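Local structure of glycerophosphoryl diester phosphodiesterase (Parabacteroides distasonis, 3MZ2) at residues N10-S15 with I21-Y26. The protein probably hydrolyses glycerophosphodiesters, as other members of the TIM-barrel glycerophosphodiester phosphodiesterase family do. Numbering follows the deposited sequence. Where two conformers were deposited one is given.
Sequences NTLQIS and ISFYQY
Phe23, in the last turn of helix 17-23, sets its ring against the methyl ends of Leu12 and Ile14, joining the helix to the N-terminal strand 10-12 and the residues that follow it in this TIM-barrel protein. That strand pairs antiparallel with the C-terminal strand 289-291, apart from the barrel sheet. The chi1 of -180° swings the Phe23 ring away from its own backbone N and out toward segment 10-15, and both aliphatic side chains cross its own at about a right angle. Ile14 comes over one ring face: its CD1 lies 4.1 Å from the Phe23 ring centroid, 22° off the normal, a CH-pi contact displaced toward the CG end of the ring. Leu12 approaches the far end obliquely, its CD2 standing 4.0 Å from Phe23 CZ. Phe288 meets the Phe23 ring edge-to-face, and Phe289 also touches it, bringing the C-terminal strand region into the same apolar cluster. Were Phe23 cut back to an alanine, Ile14 CD1 would probably lose the aromatic face it rests on and a gap would be likely to open beside Leu12. Within segment 21-26 the Tyr24 ring turns a face to the Phe23 rim: Phe23 CD2 sits 3.6 Å above the plane of the Tyr24 ring, over its centre.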
ATOM      1  N   ASN A  10     -10.805  10.733 -28.939  1.00 17.78           N
ATOM      2  CA  ASN A  10     -11.309  11.794 -28.066  1.00 17.30           C
ATOM      3  C   ASN A  10     -10.174  12.277 -27.183  1.00 17.80           C
ATOM      4  O   ASN A  10      -9.425  11.453 -26.598  1.00 19.65           O
ATOM      5  CB  ASN A  10     -12.430  11.283 -27.176  1.00 16.48           C
ATOM      6  CG  ASN A  10     -13.677  10.935 -27.946  1.00 18.86           C
ATOM      7  OD1 ASN A  10     -14.450  11.804 -28.316  1.00 20.85           O
ATOM      8  ND2 ASN A  10     -13.914   9.655 -28.120  1.00 17.16           N
ATOM      9  N   THR A  11     -10.054  13.596 -27.069  1.00 17.10           N
ATOM     10  CA  THR A  11      -9.051  14.203 -26.242  1.00 17.87           C
ATOM     11  C   THR A  11      -9.654  15.196 -25.252  1.00 17.88           C
ATOM     12  O   THR A  11     -10.753  15.740 -25.445  1.00 18.02           O
ATOM     13  CB  THR A  11      -7.948  14.930 -27.084  1.00 17.41           C
ATOM     14  OG1 THR A  11      -8.529  15.998 -27.850  1.00 21.10           O
ATOM     15  CG2 THR A  11      -7.241  13.923 -27.976  1.00 18.61           C
ATOM     16  N   LEU A  12      -8.928  15.404 -24.162  1.00 17.44           N
ATOM     17  CA  LEU A  12      -9.164  16.541 -23.301  1.00 17.12           C
ATOM     18  C   LEU A  12      -8.217  17.701 -23.680  1.00 18.52           C
ATOM     19  O   LEU A  12      -7.063  17.477 -24.078  1.00 20.73           O
ATOM     20  CB  LEU A  12      -8.961  16.149 -21.849  1.00 16.79           C
ATOM     21  CG  LEU A  12      -9.710  14.929 -21.315  1.00 16.17           C
ATOM     22  CD1 LEU A  12      -9.289  14.629 -19.850  1.00 18.86           C
ATOM     23  CD2 LEU A  12     -11.235  15.116 -21.429  1.00 16.00           C
ATOM     24  N   GLN A  13      -8.697  18.917 -23.532  1.00 18.39           N
ATOM     25  CA  GLN A  13      -7.965  20.121 -23.914  1.00 19.56           C
ATOM     26  C   GLN A  13      -7.662  20.962 -22.690  1.00 18.40           C
ATOM     27  O   GLN A  13      -8.454  21.821 -22.298  1.00 19.85           O
ATOM     28  CB  GLN A  13      -8.761  20.882 -24.968  1.00 21.14           C
ATOM     29  CG  GLN A  13      -8.984  19.980 -26.194  1.00 27.05           C
ATOM     30  CD  GLN A  13      -7.692  19.753 -26.980  1.00 31.91           C
ATOM     31  OE1 GLN A  13      -6.950  18.754 -26.785  1.00 36.59           O
ATOM     32  NE2 GLN A  13      -7.392  20.700 -27.847  1.00 36.56           N
ATOM     33  N   ILE A  14      -6.523  20.657 -22.067  1.00 17.63           N
ATOM     34  CA  ILE A  14      -6.113  21.209 -20.781  1.00 17.11           C
ATOM     35  C   ILE A  14      -4.684  21.676 -20.980  1.00 16.70           C
ATOM     36  O   ILE A  14      -3.767  20.867 -21.060  1.00 16.31           O
ATOM     37  CB  ILE A  14      -6.269  20.138 -19.670  1.00 16.82           C
ATOM     38  CG1 ILE A  14      -7.765  19.804 -19.461  1.00 17.78           C
ATOM     39  CG2 ILE A  14      -5.651  20.621 -18.366  1.00 15.88           C
ATOM     40  CD1 ILE A  14      -8.046  18.647 -18.588  1.00 18.50           C
ATOM     41  N   SER A  15      -4.484  22.982 -21.111  1.00 16.63           N
ATOM     42  CA  SER A  15      -3.169  23.495 -21.516  0.70 17.62           C
ATOM     43  C   SER A  15      -2.245  23.785 -20.347  1.00 16.72           C
ATOM     44  O   SER A  15      -1.054  23.951 -20.560  1.00 17.87           O
ATOM     45  CB  SER A  15      -3.253  24.807 -22.313  0.70 18.88           C
ATOM     46  OG  SER A  15      -4.210  24.791 -23.347  0.70 21.52           O
ATOM     47  N   ILE A  21      -7.480  22.778 -13.016  1.00 13.22           N
ATOM     48  CA  ILE A  21      -8.314  23.147 -11.846  1.00 13.73           C
ATOM     49  C   ILE A  21      -9.725  23.481 -12.317  1.00 13.34           C
ATOM     50  O   ILE A  21     -10.710  22.999 -11.781  1.00 14.73           O
ATOM     51  CB  ILE A  21      -7.676  24.345 -11.081  1.00 14.55           C
ATOM     52  CG1 ILE A  21      -6.415  23.905 -10.358  1.00 15.40           C
ATOM     53  CG2 ILE A  21      -8.678  25.043 -10.108  1.00 16.76           C
ATOM     54  CD1 ILE A  21      -5.517  25.070  -9.919  1.00 18.80           C
ATOM     55  N   SER A  22      -9.819  24.251 -13.402  1.00 13.99           N
ATOM     56  CA  SER A  22     -11.127  24.586 -13.940  0.70 14.26           C
ATOM     57  C   SER A  22     -11.926  23.361 -14.347  1.00 13.32           C
ATOM     58  O   SER A  22     -13.138  23.250 -14.036  1.00 13.69           O
ATOM     59  CB  SER A  22     -10.973  25.475 -15.161  0.70 15.53           C
ATOM     60  OG  SER A  22     -12.226  26.001 -15.546  0.70 13.97           O
ATOM     61  N   PHE A  23     -11.254  22.451 -15.053  1.00 13.60           N
ATOM     62  CA  PHE A  23     -11.861  21.209 -15.533  1.00 12.97           C
ATOM     63  C   PHE A  23     -12.540  20.478 -14.364  1.00 12.48           C
ATOM     64  O   PHE A  23     -13.666  20.009 -14.487  1.00 14.12           O
ATOM     65  CB  PHE A  23     -10.789  20.317 -16.220  1.00 12.29           C
ATOM     66  CG  PHE A  23     -11.311  18.988 -16.772  1.00 13.28           C
ATOM     67  CD1 PHE A  23     -12.089  18.944 -17.929  1.00 14.72           C
ATOM     68  CD2 PHE A  23     -11.046  17.795 -16.127  1.00 14.03           C
ATOM     69  CE1 PHE A  23     -12.528  17.736 -18.449  1.00 14.38           C
ATOM     70  CE2 PHE A  23     -11.509  16.591 -16.625  1.00 14.40           C
ATOM     71  CZ  PHE A  23     -12.242  16.574 -17.791  1.00 13.76           C
ATOM     72  N   TYR A  24     -11.853  20.458 -13.234  1.00 11.75           N
ATOM     73  CA  TYR A  24     -12.321  19.741 -12.044  1.00 11.56           C
ATOM     74  C   TYR A  24     -13.108  20.616 -11.040  1.00 12.50           C
ATOM     75  O   TYR A  24     -13.441  20.117  -9.964  1.00 12.08           O
ATOM     76  CB  TYR A  24     -11.156  19.021 -11.326  1.00 11.77           C
ATOM     77  CG  TYR A  24     -10.806  17.721 -12.042  1.00  9.98           C
ATOM     78  CD1 TYR A  24     -11.747  16.710 -12.164  1.00  9.60           C
ATOM     79  CD2 TYR A  24      -9.533  17.512 -12.576  1.00 11.16           C
ATOM     80  CE1 TYR A  24     -11.472  15.545 -12.827  1.00 12.80           C
ATOM     81  CE2 TYR A  24      -9.248  16.354 -13.224  1.00 14.11           C
ATOM     82  CZ  TYR A  24     -10.203  15.338 -13.324  1.00 13.09           C
ATOM     83  OH  TYR A  24      -9.915  14.166 -14.031  1.00 14.38           O
ATOM     84  N   GLN A  25     -13.408  21.869 -11.372  1.00 13.88           N
ATOM     85  CA  GLN A  25     -14.291  22.687 -10.525  0.50 14.45           C
ATOM     86  C   GLN A  25     -15.725  22.252 -10.783  1.00 14.59           C
ATOM     87  O   GLN A  25     -16.258  22.386 -11.927  1.00 14.70           O
ATOM     88  CB  GLN A  25     -14.137  24.197 -10.788  0.50 15.24           C
ATOM     89  CG  GLN A  25     -15.032  25.107  -9.914  0.50 18.25           C
ATOM     90  CD  GLN A  25     -14.647  25.103  -8.416  0.50 21.06           C
ATOM     91  OE1 GLN A  25     -13.675  24.461  -8.009  0.50 23.04           O
ATOM     92  NE2 GLN A  25     -15.410  25.841  -7.600  0.50 22.33           N
ATOM     93  N   TYR A  26     -16.362  21.751  -9.747  1.00 14.21           N
ATOM     94  CA  TYR A  26     -17.763  21.365  -9.837  1.00 14.83           C
ATOM     95  C   TYR A  26     -18.603  22.512 -10.370  1.00 15.76           C
ATOM     96  O   TYR A  26     -18.454  23.676  -9.991  1.00 15.51           O
ATOM     97  CB  TYR A  26     -18.316  20.839  -8.495  1.00 14.02           C
ATOM     98  CG  TYR A  26     -19.787  20.501  -8.570  1.00 14.35           C
ATOM     99  CD1 TYR A  26     -20.208  19.286  -9.109  1.00 16.62           C
ATOM    100  CD2 TYR A  26     -20.742  21.413  -8.168  1.00 15.30           C
ATOM    101  CE1 TYR A  26     -21.555  18.986  -9.222  1.00 13.75           C
ATOM    102  CE2 TYR A  26     -22.083  21.101  -8.246  1.00 17.38           C
ATOM    103  CZ  TYR A  26     -22.480  19.889  -8.768  1.00 18.41           C
ATOM    104  OH  TYR A  26     -23.823  19.572  -8.876  1.00 21.21           O
TER